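Long-range contact in probable hydrolase (Pseudomonas aeruginosa, PDB 3OM8), which is probably an alpha/beta-fold hydrolase, perhaps a 3-oxoadipate enol-lactonase: residues 62-76 and 183-195. Residues are numbered along the deposited sequence; the frame is centred on the assembly and turned at random.
Sequences RGHGASSVPPGPYTL and TNRHGLAGSFAAV
Tyr74 lays one ring face over Gly190, whose CA stands 3.6 Å from the ring centroid and nearly on its normal, a CH-pi contact. The pair joins the loop after strand 55-59 of the alpha/beta-hydrolase fold to helix 185-196, one of the cap helices inserted after the sixth strand, so the contact joins cap to core. Arg62 CD covers the opposite ring face, so the phenol is sandwiched, while the guanidinium runs on to salt bridges with Asp82 and Asp13. Within its own loop Tyr74 OH donates to Pro70 O (2.7 Å), which helps to fix the ring. The backbone of Tyr74 also grips the helix: its N donates to Gly190 O at 3.1 Å, and that carbonyl takes Ala194 N from the opposite face of its plane. Glycines bring the backbones together, Gly72 CA lying 3.5 Å from Gly190 CA and Gly187 CA making a C-H...O contact with Gly63 O. Pro73, after a cis peptide bond, sets its CB against Ala193 CB. At the start of the helix, Val69 CG1, anti to the backbone N (chi1 -176°), reaches Asn184 OD1, the N-cap acceptor for His186 N, and the CB of His186. His64 turns its ring edge to Ser191 OG (CE1 at 3.4 Å); its ND1 donates to Arg62 O and its NE2 is hydrogen-bonded to Gly37 N. Bridging waters link Gly63 O to Asn184 N and Gly65 N to Thr183 OG1, which also hydrogen-bonds Met179 O. Another donates to both Arg62 O and Ser191 OG, the hydroxyl that itself donates to Gly187 O at 2.8 Å.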
ATOM      1  N   ARG B  62       3.284 -30.022   7.262  1.00 48.22           N
ATOM      2  CA  ARG B  62       2.558 -31.279   7.250  1.00 51.63           C
ATOM      3  C   ARG B  62       2.082 -31.559   5.822  1.00 51.87           C
ATOM      4  O   ARG B  62       1.503 -30.695   5.171  1.00 47.19           O
ATOM      5  CB  ARG B  62       1.386 -31.158   8.232  1.00 47.17           C
ATOM      6  CG  ARG B  62       0.353 -32.248   8.210  1.00 49.60           C
ATOM      7  CD  ARG B  62      -0.670 -31.986   9.315  1.00 47.49           C
ATOM      8  NE  ARG B  62      -0.037 -31.987  10.634  1.00 47.31           N
ATOM      9  CZ  ARG B  62      -0.105 -33.004  11.497  1.00 55.70           C
ATOM     10  NH1 ARG B  62       0.508 -32.925  12.673  1.00 52.17           N
ATOM     11  NH2 ARG B  62      -0.790 -34.108  11.188  1.00 50.87           N
ATOM     12  N   GLY B  63       2.366 -32.755   5.320  1.00 46.96           N
ATOM     13  CA  GLY B  63       1.888 -33.158   4.009  1.00 43.68           C
ATOM     14  C   GLY B  63       2.763 -32.734   2.840  1.00 47.61           C
ATOM     15  O   GLY B  63       2.456 -33.062   1.690  1.00 44.87           O
ATOM     16  N   HIS B  64       3.858 -32.031   3.128  1.00 42.90           N
ATOM     17  CA  HIS B  64       4.689 -31.423   2.082  1.00 47.88           C
ATOM     18  C   HIS B  64       6.158 -31.848   2.098  1.00 50.01           C
ATOM     19  O   HIS B  64       6.711 -32.227   3.142  1.00 50.71           O
ATOM     20  CB  HIS B  64       4.658 -29.894   2.203  1.00 45.29           C
ATOM     21  CG  HIS B  64       3.367 -29.272   1.777  1.00 49.26           C
ATOM     22  ND1 HIS B  64       2.286 -29.148   2.622  1.00 52.50           N
ATOM     23  CD2 HIS B  64       2.994 -28.709   0.604  1.00 52.33           C
ATOM     24  CE1 HIS B  64       1.298 -28.548   1.985  1.00 56.59           C
ATOM     25  NE2 HIS B  64       1.703 -28.266   0.759  1.00 54.26           N
ATOM     26  N   GLY B  65       6.784 -31.740   0.929  1.00 37.85           N
ATOM     27  CA  GLY B  65       8.213 -31.942   0.779  1.00 40.43           C
ATOM     28  C   GLY B  65       8.809 -33.115   1.535  1.00 50.83           C
ATOM     29  O   GLY B  65       8.525 -34.271   1.234  1.00 53.07           O
ATOM     30  N   ALA B  66       9.641 -32.813   2.523  1.00 53.24           N
ATOM     31  CA  ALA B  66      10.403 -33.837   3.224  1.00 46.01           C
ATOM     32  C   ALA B  66       9.708 -34.266   4.494  1.00 44.20           C
ATOM     33  O   ALA B  66      10.225 -35.088   5.239  1.00 47.75           O
ATOM     34  CB  ALA B  66      11.799 -33.338   3.540  1.00 38.43           C
ATOM     35  N   SER B  67       8.545 -33.685   4.752  1.00 41.48           N
ATOM     36  CA  SER B  67       7.732 -34.115   5.875  1.00 46.18           C
ATOM     37  C   SER B  67       6.824 -35.285   5.455  1.00 47.61           C
ATOM     38  O   SER B  67       6.665 -35.555   4.263  1.00 43.75           O
ATOM     39  CB  SER B  67       6.911 -32.946   6.417  1.00 46.93           C
ATOM     40  OG  SER B  67       7.743 -32.037   7.123  1.00 49.83           O
ATOM     41  N   SER B  68       6.241 -35.975   6.433  1.00 46.72           N
ATOM     42  CA  SER B  68       5.357 -37.101   6.146  1.00 48.93           C
ATOM     43  C   SER B  68       3.977 -36.570   5.776  1.00 50.56           C
ATOM     44  O   SER B  68       3.705 -35.392   5.951  1.00 46.57           O
ATOM     45  CB  SER B  68       5.283 -38.061   7.340  1.00 46.74           C
ATOM     46  OG  SER B  68       4.717 -37.446   8.484  1.00 41.54           O
ATOM     47  N   VAL B  69       3.109 -37.436   5.264  1.00 48.61           N
ATOM     48  CA  VAL B  69       1.845 -36.995   4.699  1.00 48.50           C
ATOM     49  C   VAL B  69       0.658 -37.682   5.354  1.00 57.98           C
ATOM     50  O   VAL B  69       0.194 -38.717   4.874  1.00 59.43           O
ATOM     51  CB  VAL B  69       1.782 -37.297   3.183  1.00 46.95           C
ATOM     52  CG1 VAL B  69       0.498 -36.748   2.583  1.00 45.82           C
ATOM     53  CG2 VAL B  69       3.016 -36.734   2.455  1.00 37.16           C
ATOM     54  N   PRO B  70       0.152 -37.116   6.456  1.00 54.15           N
ATOM     55  CA  PRO B  70      -1.107 -37.644   7.000  1.00 47.05           C
ATOM     56  C   PRO B  70      -2.243 -37.473   5.985  1.00 50.11           C
ATOM     57  O   PRO B  70      -2.127 -36.655   5.072  1.00 51.84           O
ATOM     58  CB  PRO B  70      -1.356 -36.762   8.231  1.00 43.70           C
ATOM     59  CG  PRO B  70       0.021 -36.250   8.614  1.00 43.68           C
ATOM     60  CD  PRO B  70       0.740 -36.066   7.305  1.00 45.55           C
ATOM     61  N   PRO B  71      -3.323 -38.257   6.121  1.00 54.16           N
ATOM     62  CA  PRO B  71      -4.474 -38.041   5.238  1.00 52.34           C
ATOM     63  C   PRO B  71      -5.165 -36.749   5.642  1.00 50.54           C
ATOM     64  O   PRO B  71      -5.135 -36.424   6.829  1.00 50.37           O
ATOM     65  CB  PRO B  71      -5.405 -39.206   5.578  1.00 50.76           C
ATOM     66  CG  PRO B  71      -4.642 -40.090   6.500  1.00 51.21           C
ATOM     67  CD  PRO B  71      -3.585 -39.291   7.135  1.00 41.70           C
ATOM     68  N   GLY B  72      -5.767 -36.031   4.695  1.00 50.22           N
ATOM     69  CA  GLY B  72      -6.594 -34.884   5.035  1.00 48.43           C
ATOM     70  C   GLY B  72      -7.842 -35.417   5.710  1.00 58.69           C
ATOM     71  O   GLY B  72      -8.055 -36.628   5.738  1.00 54.53           O
ATOM     72  N   PRO B  73      -8.670 -34.534   6.279  1.00 59.18           N
ATOM     73  CA  PRO B  73      -8.514 -33.085   6.345  1.00 54.27           C
ATOM     74  C   PRO B  73      -7.505 -32.709   7.415  1.00 60.28           C
ATOM     75  O   PRO B  73      -7.397 -33.432   8.412  1.00 59.28           O
ATOM     76  CB  PRO B  73      -9.901 -32.597   6.792  1.00 53.83           C
ATOM     77  CG  PRO B  73     -10.763 -33.822   6.935  1.00 62.19           C
ATOM     78  CD  PRO B  73      -9.845 -34.988   7.037  1.00 59.76           C
ATOM     79  N   TYR B  74      -6.769 -31.615   7.196  1.00 52.05           N
ATOM     80  CA  TYR B  74      -5.997 -30.974   8.253  1.00 51.84           C
ATOM     81  C   TYR B  74      -6.819 -29.806   8.766  1.00 50.59           C
ATOM     82  O   TYR B  74      -7.490 -29.146   7.984  1.00 53.59           O
ATOM     83  CB  TYR B  74      -4.676 -30.424   7.723  1.00 46.39           C
ATOM     84  CG  TYR B  74      -3.820 -31.408   6.954  1.00 49.56           C
ATOM     85  CD1 TYR B  74      -3.936 -32.776   7.149  1.00 47.90           C
ATOM     86  CD2 TYR B  74      -2.871 -30.956   6.055  1.00 51.94           C
ATOM     87  CE1 TYR B  74      -3.135 -33.664   6.447  1.00 51.03           C
ATOM     88  CE2 TYR B  74      -2.075 -31.821   5.359  1.00 52.79           C
ATOM     89  CZ  TYR B  74      -2.207 -33.175   5.551  1.00 53.51           C
ATOM     90  OH  TYR B  74      -1.399 -34.025   4.833  1.00 48.88           O
ATOM     91  N   THR B  75      -6.788 -29.557  10.071  1.00 49.24           N
ATOM     92  CA  THR B  75      -7.354 -28.321  10.612  1.00 46.45           C
ATOM     93  C   THR B  75      -6.270 -27.240  10.706  1.00 54.97           C
ATOM     94  O   THR B  75      -5.074 -27.546  10.793  1.00 52.49           O
ATOM     95  CB  THR B  75      -7.913 -28.515  12.013  1.00 48.12           C
ATOM     96  OG1 THR B  75      -6.834 -28.797  12.911  1.00 50.16           O
ATOM     97  CG2 THR B  75      -8.913 -29.664  12.036  1.00 56.19           C
ATOM     98  N   LEU B  76      -6.688 -25.975  10.693  1.00 51.81           N
ATOM     99  CA  LEU B  76      -5.752 -24.870  10.868  1.00 51.46           C
ATOM    100  C   LEU B  76      -5.004 -25.031  12.189  1.00 54.77           C
ATOM    101  O   LEU B  76      -3.782 -24.890  12.249  1.00 52.71           O
ATOM    102  CB  LEU B  76      -6.488 -23.525  10.827  1.00 45.87           C
ATOM    103  CG  LEU B  76      -5.610 -22.275  10.934  1.00 48.80           C
ATOM    104  CD1 LEU B  76      -4.481 -22.308   9.904  1.00 45.42           C
ATOM    105  CD2 LEU B  76      -6.458 -21.009  10.786  1.00 42.06           C
ATOM    106  N   THR B 183       4.611 -33.178  -4.662  1.00 52.91           N
ATOM    107  CA  THR B 183       3.719 -32.992  -3.527  1.00 52.06           C
ATOM    108  C   THR B 183       2.625 -34.065  -3.498  1.00 52.02           C
ATOM    109  O   THR B 183       1.874 -34.243  -4.462  1.00 50.44           O
ATOM    110  CB  THR B 183       3.089 -31.585  -3.498  1.00 49.72           C
ATOM    111  OG1 THR B 183       4.112 -30.611  -3.234  1.00 55.30           O
ATOM    112  CG2 THR B 183       2.054 -31.494  -2.391  1.00 47.40           C
ATOM    113  N   ASN B 184       2.545 -34.786  -2.388  1.00 54.02           N
ATOM    114  CA  ASN B 184       1.558 -35.856  -2.274  1.00 56.11           C
ATOM    115  C   ASN B 184       0.149 -35.280  -2.211  1.00 52.50           C
ATOM    116  O   ASN B 184      -0.085 -34.269  -1.544  1.00 53.59           O
ATOM    117  CB  ASN B 184       1.844 -36.719  -1.048  1.00 56.17           C
ATOM    118  CG  ASN B 184       0.887 -37.870  -0.923  1.00 55.49           C
ATOM    119  OD1 ASN B 184      -0.274 -37.690  -0.548  1.00 53.30           O
ATOM    120  ND2 ASN B 184       1.367 -39.067  -1.233  1.00 54.81           N
ATOM    121  N   ARG B 185      -0.782 -35.925  -2.903  1.00 46.99           N
ATOM    122  CA  ARG B 185      -2.125 -35.387  -3.062  1.00 44.48           C
ATOM    123  C   ARG B 185      -2.849 -35.217  -1.740  1.00 51.28           C
ATOM    124  O   ARG B 185      -3.797 -34.438  -1.652  1.00 50.77           O
ATOM    125  CB  ARG B 185      -2.955 -36.265  -4.001  1.00 45.41           C
ATOM    126  CG  ARG B 185      -3.320 -37.634  -3.435  1.00 43.47           C
ATOM    127  CD  ARG B 185      -3.919 -38.512  -4.529  1.00 44.59           C
ATOM    128  NE  ARG B 185      -3.011 -38.654  -5.663  1.00 43.06           N
ATOM    129  CZ  ARG B 185      -3.401 -38.964  -6.895  1.00 49.44           C
ATOM    130  NH1 ARG B 185      -4.684 -39.161  -7.150  1.00 41.58           N
ATOM    131  NH2 ARG B 185      -2.509 -39.073  -7.871  1.00 52.14           N
ATOM    132  N   HIS B 186      -2.421 -35.955  -0.720  1.00 53.09           N
ATOM    133  CA  HIS B 186      -3.056 -35.856   0.588  1.00 51.55           C
ATOM    134  C   HIS B 186      -2.587 -34.616   1.359  1.00 52.70           C
ATOM    135  O   HIS B 186      -3.327 -34.064   2.174  1.00 56.68           O
ATOM    136  CB  HIS B 186      -2.840 -37.138   1.400  1.00 48.03           C
ATOM    137  CG  HIS B 186      -3.511 -38.337   0.803  1.00 47.66           C
ATOM    138  ND1 HIS B 186      -4.839 -38.631   1.025  1.00 42.88           N
ATOM    139  CD2 HIS B 186      -3.052 -39.286  -0.045  1.00 38.40           C
ATOM    140  CE1 HIS B 186      -5.167 -39.714   0.345  1.00 43.31           C
ATOM    141  NE2 HIS B 186      -4.099 -40.134  -0.310  1.00 50.02           N
ATOM    142  N   GLY B 187      -1.355 -34.189   1.105  1.00 50.00           N
ATOM    143  CA  GLY B 187      -0.868 -32.929   1.647  1.00 50.61           C
ATOM    144  C   GLY B 187      -1.707 -31.767   1.131  1.00 49.44           C
ATOM    145  O   GLY B 187      -2.188 -30.938   1.905  1.00 48.08           O
ATOM    146  N   LEU B 188      -1.888 -31.722  -0.185  1.00 46.98           N
ATOM    147  CA  LEU B 188      -2.748 -30.733  -0.824  1.00 48.89           C
ATOM    148  C   LEU B 188      -4.190 -30.804  -0.321  1.00 51.94           C
ATOM    149  O   LEU B 188      -4.765 -29.800   0.098  1.00 52.98           O
ATOM    150  CB  LEU B 188      -2.737 -30.929  -2.338  1.00 45.55           C
ATOM    151  CG  LEU B 188      -1.386 -30.778  -3.027  1.00 42.75           C
ATOM    152  CD1 LEU B 188      -1.554 -30.900  -4.531  1.00 42.52           C
ATOM    153  CD2 LEU B 188      -0.796 -29.437  -2.670  1.00 36.59           C
ATOM    154  N   ALA B 189      -4.777 -31.993  -0.381  1.00 47.82           N
ATOM    155  CA  ALA B 189      -6.162 -32.178   0.038  1.00 50.41           C
ATOM    156  C   ALA B 189      -6.353 -31.765   1.491  1.00 49.69           C
ATOM    157  O   ALA B 189      -7.313 -31.080   1.823  1.00 54.27           O
ATOM    158  CB  ALA B 189      -6.612 -33.643  -0.183  1.00 40.44           C
ATOM    159  N   GLY B 190      -5.430 -32.173   2.353  1.00 47.78           N
ATOM    160  CA  GLY B 190      -5.498 -31.813   3.759  1.00 47.31           C
ATOM    161  C   GLY B 190      -5.371 -30.319   3.984  1.00 56.33           C
ATOM    162  O   GLY B 190      -6.067 -29.746   4.824  1.00 58.16           O
ATOM    163  N   SER B 191      -4.472 -29.688   3.233  1.00 54.96           N
ATOM    164  CA  SER B 191      -4.217 -28.258   3.377  1.00 49.47           C
ATOM    165  C   SER B 191      -5.397 -27.423   2.871  1.00 48.13           C
ATOM    166  O   SER B 191      -5.793 -26.468   3.532  1.00 44.40           O
ATOM    167  CB  SER B 191      -2.909 -27.868   2.685  1.00 46.29           C
ATOM    168  OG  SER B 191      -1.804 -28.518   3.299  1.00 43.27           O
ATOM    169  N   PHE B 192      -5.962 -27.798   1.719  1.00 46.25           N
ATOM    170  CA  PHE B 192      -7.204 -27.199   1.214  1.00 48.76           C
ATOM    171  C   PHE B 192      -8.320 -27.197   2.258  1.00 53.68           C
ATOM    172  O   PHE B 192      -9.154 -26.298   2.279  1.00 60.11           O
ATOM    173  CB  PHE B 192      -7.742 -27.955  -0.009  1.00 43.24           C
ATOM    174  CG  PHE B 192      -6.907 -27.815  -1.245  1.00 44.96           C
ATOM    175  CD1 PHE B 192      -6.185 -26.665  -1.491  1.00 44.34           C
ATOM    176  CD2 PHE B 192      -6.866 -28.834  -2.180  1.00 48.52           C
ATOM    177  CE1 PHE B 192      -5.428 -26.541  -2.644  1.00 48.86           C
ATOM    178  CE2 PHE B 192      -6.113 -28.714  -3.334  1.00 47.78           C
ATOM    179  CZ  PHE B 192      -5.393 -27.566  -3.571  1.00 46.58           C
ATOM    180  N   ALA B 193      -8.371 -28.225   3.093  1.00 52.99           N
ATOM    181  CA  ALA B 193      -9.429 -28.307   4.094  1.00 53.47           C
ATOM    182  C   ALA B 193      -9.196 -27.309   5.231  1.00 52.10           C
ATOM    183  O   ALA B 193     -10.135 -26.680   5.711  1.00 56.33           O
ATOM    184  CB  ALA B 193      -9.569 -29.735   4.631  1.00 47.45           C
ATOM    185  N   ALA B 194      -7.947 -27.180   5.662  1.00 46.97           N
ATOM    186  CA  ALA B 194      -7.580 -26.173   6.651  1.00 50.00           C
ATOM    187  C   ALA B 194      -8.024 -24.807   6.138  1.00 51.09           C
ATOM    188  O   ALA B 194      -8.691 -24.060   6.844  1.00 51.18           O
ATOM    189  CB  ALA B 194      -6.074 -26.181   6.908  1.00 45.33           C
ATOM    190  N   VAL B 195      -7.668 -24.509   4.895  1.00 49.01           N
ATOM    191  CA  VAL B 195      -8.045 -23.254   4.250  1.00 54.74           C
ATOM    192  C   VAL B 195      -9.560 -23.093   4.172  1.00 56.06           C
ATOM    193  O   VAL B 195     -10.108 -22.054   4.532  1.00 52.80           O
ATOM    194  CB  VAL B 195      -7.487 -23.176   2.822  1.00 48.32           C
ATOM    195  CG1 VAL B 195      -8.006 -21.944   2.136  1.00 48.00           C
ATOM    196  CG2 VAL B 195      -5.978 -23.186   2.842  1.00 43.40           C
TER
HETATM  197  O   HOH W   1       0.246 -28.103   5.442  1.00 42.99           O
HETATM  198  O   HOH W   2       4.081 -34.256  -0.022  1.00 46.73           O
HETATM  199  O   HOH W   3       5.830 -30.109  -1.321  1.00 43.07           O
HETATM  200  O   HOH W   4      -6.946 -37.766   2.359  1.00 49.07           O